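FERM, RhoGEF and pleckstrin domain protein 2 (Danio rerio, PDB 6D21) probably activates RAC1 as a guanine nucleotide exchange factor in semaphorin signalling and actin remodelling, its FERM domain being the part crystallised here. Local coordinates at residues G3-V8 with Q15-L20. Numbering follows the deposited sequence.
Sequences GLQIRV and QEFYEL
The first beta hairpin of the ubiquitin-like lobe of the FERM domain pairs Arg7 with Phe17 side by side on one face, 15-20 being the edge strand and 3-8 its antiparallel inner neighbour. Backbone hydrogen bonds in both directions tie Ile6 to Tyr18 and Val8 to Glu16; Tyr18 N reaches Ile6 O at 2.7 Å. Arg7 and Phe17 form a non-hydrogen-bonded pair, and with CG anti to the backbone N (chi1 180°) the arginine lays its aliphatic part over the ring, CG 4.1 Å from the Phe17 centroid in a CH-pi contact. Bends further along bring NH1 to Gln15 OE1 in a 3.1 Å hydrogen bond; OE1 lies in the guanidinium plane and NH1 in that of the Gln15 carbonyl, though the two groups are turned 79° to each other. An alanine in place of Arg7 would probably strip most of the cover from that ring face and leave Gln15 OE1 without this donor. Gln5 CG meets the edge of the same ring. On the other face, Val8 CB packs 3.7 Å from Tyr18 CE1, while a water joins Tyr18 OH (2.6 Å) to Val8 O. Ile6, Tyr18 and Leu20 rest on helix 26-36, whose Arg36 holds Glu16 in a salt bridge. The backbone ladder thus sets the register, while Arg7 shields Phe17 and ties itself to Gln15.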
loop_
_atom_site.group_PDB
_atom_site.type_symbol
_atom_site.label_atom_id
_atom_site.label_comp_id
_atom_site.label_asym_id
_atom_site.label_seq_id
_atom_site.Cartn_x
_atom_site.Cartn_y
_atom_site.Cartn_z
ATOM N N GLY A 3 -15.210 22.642 -16.019
ATOM C CA GLY A 3 -14.010 21.832 -16.092
ATOM C C GLY A 3 -13.245 21.903 -14.783
ATOM O O GLY A 3 -13.270 22.925 -14.101
ATOM N N LEU A 4 -12.567 20.816 -14.425
ATOM C CA LEU A 4 -11.848 20.747 -13.154
ATOM C C LEU A 4 -10.350 20.601 -13.346
ATOM O O LEU A 4 -9.891 20.053 -14.345
ATOM C CB LEU A 4 -12.345 19.578 -12.297
ATOM C CG LEU A 4 -13.790 19.579 -11.809
ATOM C CD1 LEU A 4 -13.987 18.430 -10.840
ATOM C CD2 LEU A 4 -14.150 20.911 -11.167
ATOM N N GLN A 5 -9.595 21.084 -12.367
ATOM C CA GLN A 5 -8.160 20.888 -12.345
ATOM C C GLN A 5 -7.775 20.147 -11.076
ATOM O O GLN A 5 -7.929 20.652 -9.965
ATOM C CB GLN A 5 -7.424 22.218 -12.444
ATOM C CG GLN A 5 -5.925 22.056 -12.546
ATOM C CD GLN A 5 -5.248 23.304 -13.050
ATOM O OE1 GLN A 5 -5.566 24.415 -12.622
ATOM N NE2 GLN A 5 -4.321 23.134 -13.981
ATOM N N ILE A 6 -7.277 18.933 -11.253
ATOM C CA ILE A 6 -7.017 18.065 -10.122
ATOM C C ILE A 6 -5.520 17.777 -10.024
ATOM O O ILE A 6 -4.834 17.551 -11.023
ATOM C CB ILE A 6 -7.864 16.772 -10.231
ATOM C CG1 ILE A 6 -9.348 17.115 -10.022
ATOM C CG2 ILE A 6 -7.432 15.733 -9.231
ATOM C CD1 ILE A 6 -10.248 15.918 -9.822
ATOM N N ARG A 7 -5.027 17.841 -8.799
ATOM C CA ARG A 7 -3.623 17.689 -8.492
ATOM C C ARG A 7 -3.367 16.271 -7.987
ATOM O O ARG A 7 -3.979 15.824 -7.006
ATOM C CB ARG A 7 -3.208 18.710 -7.438
ATOM C CG ARG A 7 -1.756 18.660 -7.011
ATOM C CD ARG A 7 -1.606 19.072 -5.546
ATOM N NE ARG A 7 -2.263 20.334 -5.207
ATOM C CZ ARG A 7 -1.629 21.484 -5.007
ATOM N NH1 ARG A 7 -0.307 21.560 -5.118
ATOM N NH2 ARG A 7 -2.324 22.561 -4.687
ATOM N N VAL A 8 -2.474 15.557 -8.655
ATOM C CA VAL A 8 -2.190 14.191 -8.232
ATOM C C VAL A 8 -0.706 13.996 -7.968
ATOM O O VAL A 8 0.138 14.258 -8.827
ATOM C CB VAL A 8 -2.646 13.166 -9.271
ATOM C CG1 VAL A 8 -2.194 11.768 -8.856
ATOM C CG2 VAL A 8 -4.160 13.230 -9.443
ATOM N N GLN A 15 4.204 16.028 -8.119
ATOM C CA GLN A 15 2.804 16.366 -8.355
ATOM C C GLN A 15 2.564 16.904 -9.760
ATOM O O GLN A 15 3.227 17.847 -10.203
ATOM C CB GLN A 15 2.322 17.403 -7.335
ATOM C CG GLN A 15 2.425 16.954 -5.887
ATOM C CD GLN A 15 1.816 17.969 -4.943
ATOM O OE1 GLN A 15 1.455 19.072 -5.356
ATOM N NE2 GLN A 15 1.699 17.605 -3.671
ATOM N N GLU A 16 1.593 16.310 -10.443
ATOM C CA GLU A 16 1.133 16.810 -11.729
ATOM C C GLU A 16 -0.328 17.249 -11.667
ATOM O O GLU A 16 -1.077 16.832 -10.778
ATOM C CB GLU A 16 1.307 15.750 -12.809
ATOM C CG GLU A 16 2.753 15.408 -13.093
ATOM C CD GLU A 16 3.036 15.313 -14.570
ATOM O OE1 GLU A 16 4.197 15.035 -14.940
ATOM O OE2 GLU A 16 2.092 15.519 -15.364
ATOM N N PHE A 17 -0.724 18.086 -12.624
ATOM C CA PHE A 17 -2.087 18.599 -12.685
ATOM C C PHE A 17 -2.856 18.043 -13.873
ATOM O O PHE A 17 -2.325 17.911 -14.973
ATOM C CB PHE A 17 -2.081 20.130 -12.717
ATOM C CG PHE A 17 -1.768 20.734 -11.391
ATOM C CD1 PHE A 17 -0.459 20.791 -10.931
ATOM C CD2 PHE A 17 -2.785 21.193 -10.573
ATOM C CE1 PHE A 17 -0.167 21.329 -9.693
ATOM C CE2 PHE A 17 -2.500 21.727 -9.341
ATOM C CZ PHE A 17 -1.187 21.797 -8.896
ATOM N N TYR A 18 -4.114 17.700 -13.616
ATOM C CA TYR A 18 -4.967 17.050 -14.592
ATOM C C TYR A 18 -6.217 17.851 -14.825
ATOM O O TYR A 18 -6.932 18.173 -13.879
ATOM C CB TYR A 18 -5.332 15.643 -14.119
ATOM C CG TYR A 18 -4.134 14.754 -14.029
ATOM C CD1 TYR A 18 -3.318 14.779 -12.911
ATOM C CD2 TYR A 18 -3.802 13.902 -15.077
ATOM C CE1 TYR A 18 -2.211 13.980 -12.834
ATOM C CE2 TYR A 18 -2.703 13.107 -15.015
ATOM C CZ TYR A 18 -1.910 13.140 -13.888
ATOM O OH TYR A 18 -0.809 12.334 -13.812
ATOM N N GLU A 19 -6.487 18.167 -16.088
ATOM C CA GLU A 19 -7.702 18.879 -16.429
ATOM C C GLU A 19 -8.775 17.905 -16.892
ATOM O O GLU A 19 -8.565 17.118 -17.813
ATOM C CB GLU A 19 -7.412 19.941 -17.487
ATOM C CG GLU A 19 -6.147 20.729 -17.179
ATOM C CD GLU A 19 -6.289 22.200 -17.468
ATOM O OE1 GLU A 19 -5.739 22.677 -18.486
ATOM O OE2 GLU A 19 -6.951 22.878 -16.659
ATOM N N LEU A 20 -9.918 17.959 -16.215
ATOM C CA LEU A 20 -11.021 17.035 -16.434
ATOM C C LEU A 20 -12.327 17.788 -16.409
ATOM O O LEU A 20 -12.427 18.827 -15.764
ATOM C CB LEU A 20 -11.054 15.943 -15.365
ATOM C CG LEU A 20 -10.098 14.762 -15.449
ATOM C CD1 LEU A 20 -8.773 15.114 -14.818
ATOM C CD2 LEU A 20 -10.709 13.543 -14.772
HETATM O O HOH W 1 0.195 12.469 -11.389
#